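Butyryl-CoA dehydrogenase (Marinomonas mediterranea, PDB 6CXT) belongs to the acyl-CoA dehydrogenase family of flavoproteins and binds flavin-adenine dinucleotide. Local coordinates at residues Q109-P112 with D113-T116; Q142-D146 with Y147-N151; S366-Q369 with R370-C374. All blocks are in the same frame, centred on the assembly; numbering follows the deposited sequence.

Interaction 1. Residues Q109-P112 with D113-T116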
loop_
_atom_site.group_PDB
_atom_site.type_symbol
_atom_site.label_atom_id
_atom_site.label_comp_id
_atom_site.label_asym_id
_atom_site.label_seq_id
_atom_site.Cartn_x
_atom_site.Cartn_y
_atom_site.Cartn_z
ATOM N N GLN B 109 6.117 38.989 -31.217
ATOM C CA GLN B 109 5.814 38.203 -32.413
ATOM C C GLN B 109 4.956 36.950 -32.094
ATOM O O GLN B 109 3.991 36.661 -32.798
ATOM C CB GLN B 109 7.106 37.768 -33.066
ATOM C CG GLN B 109 6.980 37.238 -34.487
ATOM C CD GLN B 109 8.338 36.789 -35.026
ATOM O OE1 GLN B 109 9.306 37.563 -35.022
ATOM N NE2 GLN B 109 8.429 35.523 -35.461
ATOM N N LEU B 110 5.297 36.232 -31.026
ATOM C CA LEU B 110 4.724 34.897 -30.791
ATOM C C LEU B 110 3.556 34.847 -29.838
ATOM O O LEU B 110 2.611 34.118 -30.100
ATOM C CB LEU B 110 5.802 33.912 -30.327
ATOM C CG LEU B 110 7.020 33.669 -31.195
ATOM C CD1 LEU B 110 7.934 32.615 -30.614
ATOM C CD2 LEU B 110 6.632 33.286 -32.604
ATOM N N LEU B 111 3.619 35.596 -28.738
ATOM C CA LEU B 111 2.616 35.466 -27.674
ATOM C C LEU B 111 1.179 35.829 -28.015
ATOM O O LEU B 111 0.262 35.186 -27.494
ATOM C CB LEU B 111 3.060 36.115 -26.351
ATOM C CG LEU B 111 4.271 35.463 -25.682
ATOM C CD1 LEU B 111 4.855 36.349 -24.591
ATOM C CD2 LEU B 111 3.868 34.092 -25.100
ATOM N N PRO B 112 0.950 36.865 -28.870
ATOM C CA PRO B 112 -0.448 37.112 -29.129
ATOM C C PRO B 112 -1.234 35.920 -29.666
ATOM O O PRO B 112 -2.370 35.765 -29.272
ATOM C CB PRO B 112 -0.419 38.274 -30.167
ATOM C CG PRO B 112 0.769 39.089 -29.679
ATOM C CD PRO B 112 1.799 37.989 -29.378
ATOM N N ASP B 113 -0.665 35.122 -30.564
ATOM C CA ASP B 113 -1.426 34.008 -31.166
ATOM C C ASP B 113 -1.327 32.741 -30.280
ATOM O O ASP B 113 -2.216 31.894 -30.319
ATOM C CB ASP B 113 -0.940 33.627 -32.569
ATOM C CG ASP B 113 -1.321 34.653 -33.652
ATOM O OD1 ASP B 113 -2.223 35.506 -33.470
ATOM O OD2 ASP B 113 -0.691 34.549 -34.713
ATOM N N LEU B 114 -0.246 32.627 -29.514
ATOM C CA LEU B 114 -0.167 31.551 -28.502
ATOM C C LEU B 114 -1.264 31.768 -27.460
ATOM O O LEU B 114 -1.974 30.804 -27.064
ATOM C CB LEU B 114 1.221 31.488 -27.884
ATOM C CG LEU B 114 2.335 31.013 -28.822
ATOM C CD1 LEU B 114 3.648 30.968 -28.084
ATOM C CD2 LEU B 114 2.017 29.693 -29.506
ATOM N N ALA B 115 -1.446 33.000 -27.049
ATOM C CA ALA B 115 -2.403 33.324 -26.030
ATOM C C ALA B 115 -3.846 33.083 -26.364
ATOM O O ALA B 115 -4.624 32.948 -25.501
ATOM C CB ALA B 115 -2.203 34.731 -25.538
ATOM N N THR B 116 -4.185 33.066 -27.633
ATOM C CA THR B 116 -5.535 32.802 -28.033
ATOM C C THR B 116 -5.685 31.372 -28.531
ATOM O O THR B 116 -6.730 30.919 -28.789
ATOM C CB THR B 116 -5.956 33.707 -29.192
ATOM O OG1 THR B 116 -5.086 33.491 -30.286
ATOM C CG2 THR B 116 -5.901 35.108 -28.789
HETATM O O HOH W 1 1.559 36.067 -32.597
#
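Leu110 and Leu111 meet Leu114 and Ala115 through backbone bonds one helical turn apart. Leu114 N donates to Leu110 O over 3.3 Å, with the donor in the carbonyl plane. Ala115 N donates to Leu111 O at 2.8 Å, this time with the donor tilted 22° from the plane. Leu110 O also takes a weak bond from Asp113 N, at 3.5 Å.

A water fills in where the direct bond of this turn would be. It lies between Gln109 O and Asp113 N, donating to the carbonyl and accepting from the amide, 3.2 Å from Asp113 N. The amide of Asp113 thus has the water as one partner and the carbonyl of Leu110 as a weak second one.

This is a kinked alpha helix with a proline inside it. Pro112 has no N-H to give to the turn before, and the helix bends there. Residues 109 to 114 belong to helix 104-114, in the N-terminal domain of the acyl-CoA dehydrogenase fold.

The apolar contacts gather on Leu114. Its CD1 branch reaches back along the helix and lies 4.3 Å from Leu110 CB. The same methyl is also 4.3 Å from Leu111 CD2. Leu111 and Leu114 both pack on Ile98 of helix 81-101. Leu110 and Leu114 both touch Tyr165 of strand 165-171.

Several side-chain carbons also rest on carbonyl oxygens. Leu114 CG sits beside its own backbone N (chi1 -69°), which leaves it 3.4 Å from Leu110 O. Ala115 CB lies close to Leu111 O. Thr116 turns its CG2 methyl to Pro112 O, at 3.6 Å, while its OG1 bonds to the backbone N of Arg118. Leu114 O is bonded in turn by His90 NE2.

Interaction 2. Residues Q142-D146 with Y147-N151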
loop_
_atom_site.group_PDB
_atom_site.type_symbol
_atom_site.label_atom_id
_atom_site.label_comp_id
_atom_site.label_asym_id
_atom_site.label_seq_id
_atom_site.Cartn_x
_atom_site.Cartn_y
_atom_site.Cartn_z
ATOM N N GLN B 142 24.166 23.801 -34.440
ATOM C CA GLN B 142 25.467 24.370 -34.862
ATOM C C GLN B 142 25.270 25.845 -35.299
ATOM O O GLN B 142 24.369 26.162 -36.098
ATOM C CB GLN B 142 26.054 23.523 -35.985
ATOM C CG GLN B 142 27.471 23.895 -36.427
ATOM C CD GLN B 142 28.557 23.550 -35.394
ATOM O OE1 GLN B 142 28.520 23.994 -34.233
ATOM N NE2 GLN B 142 29.536 22.766 -35.821
ATOM N N LYS B 143 26.050 26.751 -34.706
ATOM C CA LYS B 143 26.031 28.173 -35.069
ATOM C C LYS B 143 26.654 28.307 -36.461
ATOM O O LYS B 143 27.658 27.641 -36.755
ATOM C CB LYS B 143 26.856 28.990 -34.084
ATOM C CG LYS B 143 26.559 30.476 -34.116
ATOM C CD LYS B 143 27.246 31.184 -32.957
ATOM C CE LYS B 143 27.005 32.688 -32.961
ATOM N NZ LYS B 143 25.574 33.024 -32.663
ATOM N N GLU B 144 26.009 29.097 -37.317
ATOM C CA GLU B 144 26.548 29.450 -38.640
ATOM C C GLU B 144 26.124 30.862 -38.896
ATOM O O GLU B 144 24.976 31.131 -39.278
ATOM C CB GLU B 144 26.051 28.504 -39.725
ATOM C CG GLU B 144 27.059 27.391 -39.982
ATOM C CD GLU B 144 26.453 26.151 -40.621
ATOM O OE1 GLU B 144 25.696 26.266 -41.615
ATOM O OE2 GLU B 144 26.751 25.045 -40.132
ATOM N N GLY B 145 27.032 31.782 -38.597
ATOM C CA GLY B 145 26.732 33.200 -38.731
ATOM C C GLY B 145 25.601 33.593 -37.826
ATOM O O GLY B 145 25.685 33.378 -36.629
ATOM N N ASP B 146 24.553 34.177 -38.401
ATOM C CA ASP B 146 23.377 34.618 -37.644
ATOM C C ASP B 146 22.301 33.505 -37.464
ATOM O O ASP B 146 21.155 33.804 -37.132
ATOM C CB ASP B 146 22.713 35.801 -38.354
ATOM C CG ASP B 146 23.368 37.152 -38.031
ATOM O OD1 ASP B 146 24.412 37.203 -37.342
ATOM O OD2 ASP B 146 22.811 38.167 -38.487
ATOM N N TYR B 147 22.667 32.262 -37.731
ATOM C CA TYR B 147 21.669 31.162 -37.814
ATOM C C TYR B 147 22.181 29.980 -37.045
ATOM O O TYR B 147 23.384 29.856 -36.790
ATOM C CB TYR B 147 21.374 30.741 -39.279
ATOM C CG TYR B 147 20.726 31.831 -40.070
ATOM C CD1 TYR B 147 21.507 32.840 -40.721
ATOM C CD2 TYR B 147 19.330 31.896 -40.169
ATOM C CE1 TYR B 147 20.885 33.876 -41.420
ATOM C CE2 TYR B 147 18.707 32.922 -40.872
ATOM C CZ TYR B 147 19.487 33.904 -41.495
ATOM O OH TYR B 147 18.820 34.871 -42.177
ATOM N N TYR B 148 21.254 29.093 -36.671
ATOM C CA TYR B 148 21.639 27.816 -36.112
ATOM C C TYR B 148 21.086 26.749 -36.978
ATOM O O TYR B 148 20.036 26.945 -37.531
ATOM C CB TYR B 148 21.054 27.666 -34.716
ATOM C CG TYR B 148 21.834 28.366 -33.652
ATOM C CD1 TYR B 148 22.916 27.737 -33.032
ATOM C CD2 TYR B 148 21.478 29.650 -33.254
ATOM C CE1 TYR B 148 23.636 28.381 -32.024
ATOM C CE2 TYR B 148 22.168 30.299 -32.238
ATOM C CZ TYR B 148 23.245 29.672 -31.637
ATOM O OH TYR B 148 23.929 30.347 -30.642
ATOM N N VAL B 149 21.833 25.670 -37.138
ATOM C CA VAL B 149 21.375 24.516 -37.871
ATOM C C VAL B 149 21.098 23.417 -36.829
ATOM O O VAL B 149 22.020 22.974 -36.100
ATOM C CB VAL B 149 22.442 24.082 -38.895
ATOM C CG1 VAL B 149 22.083 22.801 -39.640
ATOM C CG2 VAL B 149 22.673 25.237 -39.897
ATOM N N LEU B 150 19.852 22.930 -36.839
ATOM C CA LEU B 150 19.366 21.955 -35.837
ATOM C C LEU B 150 19.211 20.607 -36.497
ATOM O O LEU B 150 18.670 20.495 -37.624
ATOM C CB LEU B 150 18.046 22.425 -35.237
ATOM C CG LEU B 150 18.115 23.291 -33.978
ATOM C CD1 LEU B 150 18.653 24.713 -34.215
ATOM C CD2 LEU B 150 16.747 23.346 -33.307
ATOM N N ASN B 151 19.720 19.584 -35.819
ATOM C CA ASN B 151 19.671 18.290 -36.345
ATOM C C ASN B 151 19.347 17.253 -35.260
ATOM O O ASN B 151 20.115 17.113 -34.318
ATOM C CB ASN B 151 21.014 17.975 -36.959
ATOM C CG ASN B 151 20.899 16.991 -38.069
ATOM O OD1 ASN B 151 20.359 17.289 -39.142
ATOM N ND2 ASN B 151 21.384 15.784 -37.815
#
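The ring of Tyr147 has Asp146 O over one face and Glu144 O at its edge, near the ring plane. The ring of Tyr148, on the other side of the sheet, carries Lys143 CG over one face. Lys143 CB comes 3.9 Å from Tyr148 CE1. The lysine chain crosses the ring at a slant, and its last bend (chi4 68°) turns NZ toward the phenol, leaving it 3.7 Å from Tyr148 OH. Beyond the hairpin, Tyr147 makes an edge-to-face contact with His220, and Tyr148 makes one with Phe184.

Glu144 and Val149 meet on the face that carries Tyr147. The carboxylate lies against a methyl, with Glu144 OE1 3.6 Å from Val149 CG2.

The backbone is a tight beta hairpin with a type II' turn from Glu144 to Tyr147. Gly145 holds the positive phi (62°) of that turn. Gln142 and Val149 form a hydrogen-bonded pair, with Gln142 N to Val149 O at 2.8 Å. Val149 N donates back to Gln142 O, also at 2.8 Å. Glu144 N reaches Tyr147 O over 2.8 Å in a nearly straight bond. The return bond, Tyr147 N to Glu144 O, is 3.0 Å long and comes from above the carbonyl plane (49° out of it).

The backbone bonds thus set the hairpin's register. Lys143 and Glu144 lie against a ring and a methyl, and being exposed they can probably keep their charges in solvent.

Interaction 3. Residues S366-Q369 with R370-C374. With FAD (flavin-adenine dinucleotide), chain D.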
loop_
_atom_site.group_PDB
_atom_site.type_symbol
_atom_site.label_atom_id
_atom_site.label_comp_id
_atom_site.label_asym_id
_atom_site.label_seq_id
_atom_site.Cartn_x
_atom_site.Cartn_y
_atom_site.Cartn_z
ATOM N N SER B 366 7.285 9.414 -11.726
ATOM C CA SER B 366 7.253 9.476 -10.259
ATOM C C SER B 366 8.659 9.246 -9.673
ATOM O O SER B 366 9.000 9.807 -8.644
ATOM C CB SER B 366 6.250 8.361 -9.783
ATOM O OG SER B 366 4.959 8.797 -10.306
ATOM N N ASP B 367 9.428 8.338 -10.269
ATOM C CA ASP B 367 10.790 8.061 -9.747
ATOM C C ASP B 367 11.652 9.304 -9.813
ATOM O O ASP B 367 12.425 9.540 -8.891
ATOM C CB ASP B 367 11.435 6.916 -10.512
ATOM C CG ASP B 367 10.586 5.639 -10.449
ATOM O OD1 ASP B 367 10.073 5.321 -9.322
ATOM O OD2 ASP B 367 10.418 4.974 -11.495
ATOM N N ILE B 368 11.500 10.104 -10.895
ATOM C CA ILE B 368 12.281 11.339 -11.037
ATOM C C ILE B 368 11.827 12.396 -10.053
ATOM O O ILE B 368 12.623 13.128 -9.443
ATOM C CB ILE B 368 12.175 11.845 -12.500
ATOM C CG1 ILE B 368 12.975 10.954 -13.436
ATOM C CG2 ILE B 368 12.527 13.334 -12.661
ATOM C CD1 ILE B 368 14.281 10.372 -12.966
ATOM N N GLN B 369 10.507 12.486 -9.839
ATOM C CA GLN B 369 10.029 13.410 -8.793
ATOM C C GLN B 369 10.669 13.057 -7.441
ATOM O O GLN B 369 11.024 13.963 -6.683
ATOM C CB GLN B 369 8.469 13.406 -8.665
ATOM C CG GLN B 369 7.722 13.691 -9.975
ATOM C CD GLN B 369 8.182 15.013 -10.669
ATOM O OE1 GLN B 369 8.359 16.065 -10.037
ATOM N NE2 GLN B 369 8.357 14.942 -11.963
ATOM N N ARG B 370 10.774 11.775 -7.120
ATOM C CA ARG B 370 11.398 11.429 -5.839
ATOM C C ARG B 370 12.893 11.759 -5.845
ATOM O O ARG B 370 13.408 12.184 -4.815
ATOM C CB ARG B 370 11.203 9.969 -5.496
ATOM C CG ARG B 370 9.682 9.749 -5.134
ATOM C CD ARG B 370 9.554 8.328 -4.498
ATOM N NE ARG B 370 8.104 8.053 -4.269
ATOM C CZ ARG B 370 7.280 7.428 -5.135
ATOM N NH1 ARG B 370 7.711 6.996 -6.329
ATOM N NH2 ARG B 370 5.973 7.292 -4.814
ATOM N N GLU B 371 13.552 11.580 -6.990
ATOM C CA GLU B 371 14.937 12.076 -7.100
ATOM C C GLU B 371 15.054 13.551 -6.769
ATOM O O GLU B 371 15.947 13.944 -6.003
ATOM C CB GLU B 371 15.566 11.779 -8.476
ATOM C CG GLU B 371 15.869 10.326 -8.633
ATOM C CD GLU B 371 16.995 9.887 -7.716
ATOM O OE1 GLU B 371 18.168 10.164 -7.993
ATOM O OE2 GLU B 371 16.735 9.256 -6.695
ATOM N N LEU B 372 14.175 14.366 -7.340
ATOM C CA LEU B 372 14.183 15.774 -7.039
ATOM C C LEU B 372 13.844 16.073 -5.593
ATOM O O LEU B 372 14.459 16.917 -4.960
ATOM C CB LEU B 372 13.154 16.510 -7.904
ATOM C CG LEU B 372 13.643 16.524 -9.370
ATOM C CD1 LEU B 372 12.454 16.663 -10.351
ATOM C CD2 LEU B 372 14.652 17.681 -9.462
ATOM N N ILE B 373 12.808 15.414 -5.071
ATOM C CA ILE B 373 12.504 15.625 -3.641
ATOM C C ILE B 373 13.734 15.295 -2.745
ATOM O O ILE B 373 14.043 16.087 -1.850
ATOM C CB ILE B 373 11.265 14.754 -3.248
ATOM C CG1 ILE B 373 10.008 15.293 -3.980
ATOM C CG2 ILE B 373 11.044 14.784 -1.720
ATOM C CD1 ILE B 373 8.888 14.229 -4.153
ATOM N N CYS B 374 14.353 14.144 -2.957
ATOM C CA CYS B 374 15.500 13.689 -2.183
ATOM C C CYS B 374 16.610 14.749 -2.251
ATOM O O CYS B 374 17.172 15.128 -1.213
ATOM C CB CYS B 374 16.091 12.400 -2.759
ATOM S SG CYS B 374 14.999 10.984 -2.417
HETATM P PA FAD D . 12.908 6.050 -19.151
HETATM O O1A FAD D . 13.557 7.371 -18.783
HETATM O O2A FAD D . 13.509 5.026 -20.100
HETATM O O5B FAD D . 12.470 5.326 -17.761
HETATM C C5B FAD D . 12.009 3.955 -17.715
HETATM C C4B FAD D . 11.908 3.618 -16.213
HETATM O O4B FAD D . 13.200 3.800 -15.581
HETATM C C3B FAD D . 10.924 4.545 -15.507
HETATM O O3B FAD D . 10.340 3.727 -14.485
HETATM C C2B FAD D . 11.855 5.572 -14.826
HETATM O O2B FAD D . 11.257 6.247 -13.691
HETATM C C1B FAD D . 13.099 4.696 -14.487
HETATM N N9A FAD D . 14.269 5.583 -14.311
HETATM C C8A FAD D . 14.946 6.261 -15.276
HETATM N N7A FAD D . 15.907 7.064 -14.696
HETATM C C5A FAD D . 15.825 6.908 -13.345
HETATM C C6A FAD D . 16.521 7.423 -12.137
HETATM N N6A FAD D . 17.537 8.353 -12.225
HETATM N N1A FAD D . 16.089 6.969 -10.922
HETATM C C2A FAD D . 15.061 6.065 -10.772
HETATM N N3A FAD D . 14.413 5.549 -11.841
HETATM C C4A FAD D . 14.732 5.924 -13.110
HETATM N N1 FAD D . 8.409 14.524 -23.822
HETATM C C2 FAD D . 8.608 15.750 -24.427
HETATM O O2 FAD D . 9.809 16.078 -24.632
HETATM N N3 FAD D . 7.596 16.581 -24.809
HETATM C C4 FAD D . 6.307 16.213 -24.666
HETATM O O4 FAD D . 5.408 16.975 -25.026
HETATM C C4X FAD D . 6.004 14.885 -24.029
HETATM N N5 FAD D . 4.747 14.416 -23.868
HETATM C C5X FAD D . 4.476 13.184 -23.353
HETATM C C6 FAD D . 3.117 12.785 -23.237
HETATM C C7 FAD D . 2.818 11.505 -22.726
HETATM C C7M FAD D . 1.374 11.076 -22.642
HETATM C C8 FAD D . 3.899 10.597 -22.309
HETATM C C8M FAD D . 3.585 9.249 -21.750
HETATM C C9 FAD D . 5.249 10.998 -22.390
HETATM C C9A FAD D . 5.558 12.279 -22.902
HETATM N N10 FAD D . 6.909 12.732 -23.042
HETATM C C10 FAD D . 7.146 14.033 -23.609
HETATM C "C1'" FAD D . 8.038 11.896 -22.661
HETATM C "C2'" FAD D . 8.134 11.849 -21.117
HETATM O "O2'" FAD D . 8.581 13.083 -20.528
HETATM C "C3'" FAD D . 8.980 10.647 -20.730
HETATM O "O3'" FAD D . 8.227 9.479 -21.118
HETATM C "C4'" FAD D . 9.507 10.563 -19.287
HETATM O "O4'" FAD D . 10.490 11.621 -19.045
HETATM C "C5'" FAD D . 10.179 9.209 -19.019
HETATM O "O5'" FAD D . 11.133 8.973 -20.062
HETATM P P FAD D . 11.124 7.586 -20.806
HETATM O O1P FAD D . 12.265 7.545 -21.827
HETATM O O2P FAD D . 9.762 7.231 -21.371
HETATM O O3P FAD D . 11.452 6.450 -19.721
HETATM O O HOH W 2 10.367 5.934 -6.781
#
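Four backbone bonds of the i to i+4 kind join Ser366-Gln369 to Arg370-Ile373, with Arg370 N to Ser366 O at 3.1 Å and Ile373 N to Gln369 O at 2.8 Å. They make the first turns of alpha helix 366-377, in the C-terminal domain of the acyl-CoA dehydrogenase fold. This helix lies against the adenosine end of flavin-adenine dinucleotide.

Asp367 gives this helix a polar contact with the cofactor. Its OD2 accepts a hydrogen bond from the ribose hydroxyl O2B at 2.7 Å. Its other oxygen turns to Arg370 by way of a water. The water donates to Asp367 OD1 at 2.6 Å and accepts from Arg370 NH1 at 2.9 Å. The carboxylate and guanidinium planes are turned 43° against each other, with OD1 near the guanidinium edge, and no direct salt bridge forms. Arg370 makes its salt bridge through NE, to Asp287 of the second subunit. Glu371 OE2 is hydrogen-bonded to His283 NE2 of that same subunit.

Ile368 faces the cofactor with its far methyl. With chi2 at -37°, CD1 comes over a face of the adenine, 3.8 Å from C6A. The other branch, CG2, lies 4.1 Å from Leu372 CD1. Ile368 and Leu372 also both touch the bound pyrrole-2-carbothioate ligand FK4. Ile368 thus lines both pockets, and Leu372 that of FK4.

Gln369 is folded at chi2 and lies alongside Leu372, pointing the same way. Its amide NE2 bonds to Gly364 O, just before the helix. Its OE1 is buried without a polar partner in the model and lies 4.2 Å from the methyl Leu372 CD1.

In the fold
From the N terminus the three contacts come in series, and none nests in or crosses another. Each is local. Interaction 1 lies on helix 104-114 and ties it to helix 81-101 and strand 165-171, so the N-terminal helices meet the middle domain here. Interaction 2 closes the hairpin of strands 140-144 and 147-158, at the edge of an antiparallel sheet. Interaction 3 begins helix 366-377 near the C terminus, where the chain meets the cofactor and other subunits. Interactions 1 and 2 have nearest atoms about 12 Å apart. Interaction 3 is about 23 Å from each by nearest atoms. Interactions 1 and 3 are on opposite sides of the chain's centre.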